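Local coordinates for protein biphenyl 2,3-Dioxygenase Beta Subunit (Sphingobium yanoikuyae, PDB 2GBW) that probably serves as the beta subunit of a ring-hydroxylating dioxygenase, packing beside its partner protein in an enzyme expected to oxidise aromatic substrates such as biphenyl, at residues 90-95 with 167-172; 42-47 with 76-81. All blocks are in the same frame, centred on the assembly; numbering follows the deposited sequence.

Overall arrangement
Contact 2 comes first along the chain and is closed before contact 1 opens, so the two lie in series, their centres about 20 Å apart. Contact 2 sets helix 75-84 against strand 44-49 of the curved mixed sheet, in the manner of the NTF2-like fold to which this family belongs. Contact 1 lies further out, about 17 Å from the chain centre, where the loop after that helix meets the loop that follows strand 150-160. A probable hydrogen bond of 2.7 Å from Tyr171 OH to Arg81 O ties the C-terminal loop to the helix. Both contacts also border another protein of the six-chain assembly, so the local fold and the subunit interface are built from the same elements.

Contact 1 of 2, residues 90-95 with 167-172; sequences VWMEDP and DKNLYF
Asn169 OD1 accepts two bonds, one from the backbone Tyr171 N at 2.9 Å and one from the guanidinium group of Arg126. The first closes an Asx turn, a task asparagine suits because its short amide can fold back on its own chain; the donor stands 24° out of the carbonyl plane. With OD1 thus engaged, the amide rotation is fixed and Asn169 ND2 is turned toward residues 90-95, where Met92 CE lies 4.2 Å away.

Met92 belongs to a 3-10 turn and is the one residue of 90-95 that touches 167-172. Its chain runs out extended about CB-CG and then bends at the sulfur (chi3 72°), which brings the terminal methyl, Met92 CE, to 3.8 Å from Lys168 CD. The two long side chains pass each other at a slant, methyl against aliphatic stem. Lysine fits here because its methylenes offer an apolar flank while its ammonium group travels on to a salt bridge with Glu132. Just before it, Asp167 OD2 is held by Arg126, Thr134 and His136, the last a residue seen to bind zinc in this protein. Met92 and Asn169 also pack on the chain of another protein.

The join between the two loops is therefore small, 86 Å² in all, and rests on van der Waals contact, whereas the polar bonds that shape the C-terminal loop come from its own turn and from surrounding residues, including another protein's chain.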
loop_
_atom_site.group_PDB
_atom_site.type_symbol
_atom_site.label_atom_id
_atom_site.label_comp_id
_atom_site.label_asym_id
_atom_site.label_seq_id
_atom_site.Cartn_x
_atom_site.Cartn_y
_atom_site.Cartn_z
ATOM N N VAL B 90 2.184 6.455 29.043
ATOM C CA VAL B 90 1.969 5.426 28.048
ATOM C C VAL B 90 3.026 5.620 26.967
ATOM O O VAL B 90 2.998 6.591 26.227
ATOM C CB VAL B 90 0.527 5.540 27.417
ATOM C CG1 VAL B 90 0.448 4.731 26.173
ATOM C CG2 VAL B 90 -0.520 5.056 28.428
ATOM N N TRP B 91 3.947 4.671 26.836
ATOM C CA TRP B 91 5.136 4.938 26.050
ATOM C C TRP B 91 4.875 5.029 24.555
ATOM O O TRP B 91 5.583 5.760 23.841
ATOM C CB TRP B 91 6.219 3.901 26.372
ATOM C CG TRP B 91 6.575 3.911 27.846
ATOM C CD1 TRP B 91 6.331 2.931 28.752
ATOM C CD2 TRP B 91 7.154 5.001 28.571
ATOM N NE1 TRP B 91 6.770 3.326 30.009
ATOM C CE2 TRP B 91 7.282 4.592 29.920
ATOM C CE3 TRP B 91 7.604 6.280 28.205
ATOM C CZ2 TRP B 91 7.840 5.416 30.909
ATOM C CZ3 TRP B 91 8.172 7.107 29.185
ATOM C CH2 TRP B 91 8.281 6.666 30.524
ATOM N N MET B 92 3.887 4.292 24.049
ATOM C CA MET B 92 3.475 4.474 22.643
ATOM C C MET B 92 3.027 5.885 22.321
ATOM O O MET B 92 3.128 6.290 21.175
ATOM C CB MET B 92 2.300 3.560 22.254
ATOM C CG MET B 92 2.711 2.270 21.710
ATOM S SD MET B 92 1.265 1.396 21.083
ATOM C CE MET B 92 0.850 2.322 19.604
ATOM N N GLU B 93 2.482 6.602 23.312
ATOM C CA GLU B 93 2.049 7.980 23.172
ATOM C C GLU B 93 3.046 8.971 23.699
ATOM O O GLU B 93 2.665 10.077 24.104
ATOM C CB GLU B 93 0.743 8.198 23.903
ATOM C CG GLU B 93 -0.409 7.618 23.208
ATOM C CD GLU B 93 -0.690 8.351 21.914
ATOM O OE1 GLU B 93 -1.109 9.543 21.951
ATOM O OE2 GLU B 93 -0.468 7.710 20.870
ATOM N N ASP B 94 4.318 8.599 23.689
ATOM C CA ASP B 94 5.358 9.552 24.009
ATOM C C ASP B 94 6.187 9.791 22.741
ATOM O O ASP B 94 7.049 8.977 22.409
ATOM C CB ASP B 94 6.188 9.063 25.185
ATOM C CG ASP B 94 7.207 10.087 25.658
ATOM O OD1 ASP B 94 7.107 11.247 25.231
ATOM O OD2 ASP B 94 8.141 9.707 26.427
ATOM N N PRO B 95 5.937 10.920 22.031
ATOM C CA PRO B 95 4.944 11.967 22.287
ATOM C C PRO B 95 3.600 11.569 21.734
ATOM O O PRO B 95 3.502 10.579 21.059
ATOM C CB PRO B 95 5.489 13.160 21.519
ATOM C CG PRO B 95 6.200 12.480 20.327
ATOM C CD PRO B 95 6.780 11.229 20.866
ATOM N N ASP B 167 -5.224 -1.053 11.705
ATOM C CA ASP B 167 -4.482 -0.134 12.592
ATOM C C ASP B 167 -4.136 -0.953 13.826
ATOM O O ASP B 167 -4.821 -1.962 14.101
ATOM C CB ASP B 167 -5.413 1.036 12.948
ATOM C CG ASP B 167 -4.754 2.235 13.657
ATOM O OD1 ASP B 167 -3.704 2.114 14.305
ATOM O OD2 ASP B 167 -5.388 3.371 13.596
ATOM N N LYS B 168 -3.110 -0.521 14.564
ATOM C CA LYS B 168 -2.786 -1.126 15.848
ATOM C C LYS B 168 -3.934 -1.094 16.830
ATOM O O LYS B 168 -4.061 -1.998 17.649
ATOM C CB LYS B 168 -1.601 -0.387 16.485
ATOM C CG LYS B 168 -0.256 -0.688 15.837
ATOM C CD LYS B 168 0.757 0.323 16.380
ATOM C CE LYS B 168 2.193 -0.101 16.004
ATOM N NZ LYS B 168 2.424 -0.146 14.557
ATOM N N ASN B 169 -4.748 -0.029 16.799
ATOM C CA ASN B 169 -5.807 0.115 17.790
ATOM C C ASN B 169 -6.868 1.075 17.304
ATOM O O ASN B 169 -6.703 1.712 16.239
ATOM C CB ASN B 169 -5.243 0.628 19.104
ATOM C CG ASN B 169 -4.637 2.071 18.983
ATOM O OD1 ASN B 169 -5.340 3.081 18.786
ATOM N ND2 ASN B 169 -3.324 2.141 19.165
ATOM N N LEU B 170 -7.948 1.156 18.062
ATOM C CA LEU B 170 -9.034 2.120 17.837
ATOM C C LEU B 170 -9.200 2.992 19.052
ATOM O O LEU B 170 -10.348 3.382 19.406
ATOM C CB LEU B 170 -10.366 1.376 17.508
ATOM C CG LEU B 170 -10.504 0.725 16.144
ATOM C CD1 LEU B 170 -11.707 -0.265 16.064
ATOM C CD2 LEU B 170 -10.691 1.776 15.060
ATOM N N TYR B 171 -8.052 3.338 19.659
ATOM C CA TYR B 171 -7.994 4.157 20.865
ATOM C C TYR B 171 -8.013 5.650 20.491
ATOM O O TYR B 171 -7.038 6.397 20.715
ATOM C CB TYR B 171 -6.782 3.802 21.792
ATOM C CG TYR B 171 -7.138 4.005 23.246
ATOM C CD1 TYR B 171 -7.204 5.283 23.805
ATOM C CD2 TYR B 171 -7.573 2.952 24.025
ATOM C CE1 TYR B 171 -7.593 5.480 25.135
ATOM C CE2 TYR B 171 -7.930 3.123 25.348
ATOM C CZ TYR B 171 -7.993 4.404 25.898
ATOM O OH TYR B 171 -8.373 4.600 27.218
ATOM N N PHE B 172 -9.170 6.064 19.979
ATOM C CA PHE B 172 -9.502 7.494 19.773
ATOM C C PHE B 172 -10.983 7.654 19.929
ATOM O O PHE B 172 -11.740 6.723 19.726
ATOM C CB PHE B 172 -9.039 7.970 18.415
ATOM C CG PHE B 172 -9.573 7.189 17.275
ATOM C CD1 PHE B 172 -10.810 7.501 16.721
ATOM C CD2 PHE B 172 -8.842 6.104 16.764
ATOM C CE1 PHE B 172 -11.300 6.768 15.644
ATOM C CE2 PHE B 172 -9.303 5.357 15.699
ATOM C CZ PHE B 172 -10.508 5.660 15.132
#

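Contact 2 of 2, residues 42-47 with 76-81; sequences EDIHYW and GELKQR
Segment 42-47, on strand 44-49, passes one side of the helical segment 76-81, the backbones coming nearest at Tyr46 and Leu78, whose CA atoms are 8.0 Å apart. Strand alternation directs Ile44 and Tyr46 to the helix, while His45 between them starts out in the other direction. Leu78 answers both with its two methyl groups. Leu78 CD1 sits over one face of the Tyr46 ring, 4.2 Å from the centroid and 20° off the ring normal, a CH-pi contact displaced toward the rim: the closest ring atom is Tyr46 CG, 3.9 Å from Leu78 CD1. The second methyl, Leu78 CD2, rests 4.1 Å from Tyr46 CD2 and 4.2 Å from Ile44 CG2, so this methyl touches both strand residues. A forked leucine suits this place because one branch can cover an aromatic face while the other meets a beta-branched neighbour; its chi1 of -131° lies away from a staggered position.

This is helix-on-sheet packing of the NTF2-like kind, with helix 75-84 lying on a sheet in which strand 44-49 is bordered by strands 150-160 and 71-73. Trp35 and Leu36 of helix 32-38 add to the apolar surroundings of Leu78. Tyr46 stands with CG anti to its own nitrogen (chi1 -173°), which turns one face of the ring to Leu78, the two side chains crossing at about a right angle; tyrosine suits the site because its hydroxyl accepts a bond from the backbone N of Cys174, and Tyr71 meets the ring edge-to-face. His45 NE2 bonds to Asn72 OD1 in this model, although the same histidine has been seen as a zinc ligand.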
loop_
_atom_site.group_PDB
_atom_site.type_symbol
_atom_site.label_atom_id
_atom_site.label_comp_id
_atom_site.label_asym_id
_atom_site.label_seq_id
_atom_site.Cartn_x
_atom_site.Cartn_y
_atom_site.Cartn_z
ATOM N N GLU B 42 -23.983 12.953 31.555
ATOM C CA GLU B 42 -23.687 11.910 32.530
ATOM C C GLU B 42 -24.445 10.593 32.299
ATOM O O GLU B 42 -24.056 9.573 32.809
ATOM C CB GLU B 42 -23.955 12.447 33.933
ATOM C CG GLU B 42 -22.883 13.446 34.390
ATOM C CD GLU B 42 -22.739 13.520 35.911
ATOM O OE1 GLU B 42 -23.703 13.977 36.598
ATOM O OE2 GLU B 42 -21.647 13.124 36.402
ATOM N N ASP B 43 -25.527 10.620 31.520
ATOM C CA ASP B 43 -26.264 9.394 31.180
ATOM C C ASP B 43 -25.861 8.811 29.826
ATOM O O ASP B 43 -26.604 8.029 29.226
ATOM C CB ASP B 43 -27.777 9.674 31.196
ATOM C CG ASP B 43 -28.200 10.803 30.271
ATOM O OD1 ASP B 43 -27.592 11.903 30.353
ATOM O OD2 ASP B 43 -29.209 10.613 29.518
ATOM N N ILE B 44 -24.665 9.175 29.375
ATOM C CA ILE B 44 -24.112 8.750 28.099
ATOM C C ILE B 44 -24.087 7.231 27.957
ATOM O O ILE B 44 -23.840 6.528 28.911
ATOM C CB ILE B 44 -22.641 9.323 27.899
ATOM C CG1 ILE B 44 -22.081 8.964 26.525
ATOM C CG2 ILE B 44 -21.666 8.867 28.980
ATOM C CD1 ILE B 44 -22.842 9.489 25.382
ATOM N N HIS B 45 -24.383 6.753 26.760
ATOM C CA HIS B 45 -23.972 5.414 26.322
ATOM C C HIS B 45 -23.199 5.634 25.056
ATOM O O HIS B 45 -23.726 6.164 24.098
ATOM C CB HIS B 45 -25.169 4.508 26.068
ATOM C CG HIS B 45 -24.789 3.114 25.662
ATOM N ND1 HIS B 45 -25.451 2.427 24.665
ATOM C CD2 HIS B 45 -23.790 2.314 26.080
ATOM C CE1 HIS B 45 -24.880 1.245 24.509
ATOM N NE2 HIS B 45 -23.860 1.157 25.343
ATOM N N TYR B 46 -21.942 5.184 25.064
ATOM C CA TYR B 46 -21.014 5.382 23.989
ATOM C C TYR B 46 -20.714 3.986 23.465
ATOM O O TYR B 46 -20.158 3.165 24.185
ATOM C CB TYR B 46 -19.787 6.056 24.574
ATOM C CG TYR B 46 -18.761 6.499 23.596
ATOM C CD1 TYR B 46 -17.936 5.563 23.006
ATOM C CD2 TYR B 46 -18.596 7.854 23.252
ATOM C CE1 TYR B 46 -16.952 5.931 22.143
ATOM C CE2 TYR B 46 -17.598 8.236 22.333
ATOM C CZ TYR B 46 -16.790 7.269 21.802
ATOM O OH TYR B 46 -15.785 7.584 20.899
ATOM N N TRP B 47 -21.139 3.709 22.231
ATOM C CA TRP B 47 -21.293 2.350 21.722
ATOM C C TRP B 47 -20.765 2.213 20.287
ATOM O O TRP B 47 -21.156 2.952 19.414
ATOM C CB TRP B 47 -22.754 1.968 21.817
ATOM C CG TRP B 47 -23.130 0.646 21.331
ATOM C CD1 TRP B 47 -22.390 -0.491 21.373
ATOM C CD2 TRP B 47 -24.359 0.318 20.718
ATOM N NE1 TRP B 47 -23.100 -1.527 20.814
ATOM C CE2 TRP B 47 -24.329 -1.051 20.424
ATOM C CE3 TRP B 47 -25.515 1.064 20.416
ATOM C CZ2 TRP B 47 -25.385 -1.696 19.793
ATOM C CZ3 TRP B 47 -26.573 0.419 19.784
ATOM C CH2 TRP B 47 -26.482 -0.955 19.485
ATOM N N GLY B 76 -18.705 6.724 33.714
ATOM C CA GLY B 76 -17.540 6.275 34.505
ATOM C C GLY B 76 -16.479 5.510 33.720
ATOM O O GLY B 76 -15.265 5.573 33.999
ATOM N N GLU B 77 -16.949 4.736 32.754
ATOM C CA GLU B 77 -16.077 3.956 31.894
ATOM C C GLU B 77 -15.408 4.855 30.848
ATOM O O GLU B 77 -14.257 4.684 30.540
ATOM C CB GLU B 77 -16.881 2.821 31.269
ATOM C CG GLU B 77 -17.222 1.769 32.320
ATOM C CD GLU B 77 -18.466 0.946 32.034
ATOM O OE1 GLU B 77 -19.200 1.279 31.087
ATOM O OE2 GLU B 77 -18.688 -0.063 32.773
ATOM N N LEU B 78 -16.127 5.856 30.333
ATOM C CA LEU B 78 -15.498 6.877 29.526
ATOM C C LEU B 78 -14.426 7.666 30.314
ATOM O O LEU B 78 -13.366 7.969 29.786
ATOM C CB LEU B 78 -16.569 7.831 28.962
ATOM C CG LEU B 78 -16.566 8.177 27.499
ATOM C CD1 LEU B 78 -16.243 6.941 26.546
ATOM C CD2 LEU B 78 -17.896 8.886 27.165
ATOM N N LYS B 79 -14.727 8.036 31.565
ATOM C CA LYS B 79 -13.775 8.748 32.409
ATOM C C LYS B 79 -12.495 7.946 32.527
ATOM O O LYS B 79 -11.396 8.491 32.436
ATOM C CB LYS B 79 -14.380 8.959 33.806
ATOM C CG LYS B 79 -13.641 9.961 34.685
ATOM C CD LYS B 79 -14.563 10.427 35.828
ATOM C CE LYS B 79 -14.498 11.908 36.072
ATOM N NZ LYS B 79 -13.298 12.313 36.854
ATOM N N GLN B 80 -12.663 6.643 32.729
ATOM C CA GLN B 80 -11.535 5.706 32.852
ATOM C C GLN B 80 -10.719 5.710 31.574
ATOM O O GLN B 80 -9.510 5.823 31.616
ATOM C CB GLN B 80 -12.075 4.301 33.187
ATOM C CG GLN B 80 -11.058 3.215 33.366
ATOM C CD GLN B 80 -11.650 1.821 33.064
ATOM O OE1 GLN B 80 -11.072 1.074 32.313
ATOM N NE2 GLN B 80 -12.855 1.532 33.582
ATOM N N ARG B 81 -11.388 5.603 30.429
ATOM C CA ARG B 81 -10.675 5.665 29.158
ATOM C C ARG B 81 -9.920 6.978 28.982
ATOM O O ARG B 81 -8.829 6.982 28.502
ATOM C CB ARG B 81 -11.653 5.480 28.011
ATOM C CG ARG B 81 -12.066 4.009 27.802
ATOM C CD ARG B 81 -13.083 3.934 26.688
ATOM N NE ARG B 81 -13.393 2.566 26.239
ATOM C CZ ARG B 81 -12.538 1.790 25.556
ATOM N NH1 ARG B 81 -11.356 2.238 25.229
ATOM N NH2 ARG B 81 -12.904 0.574 25.174
#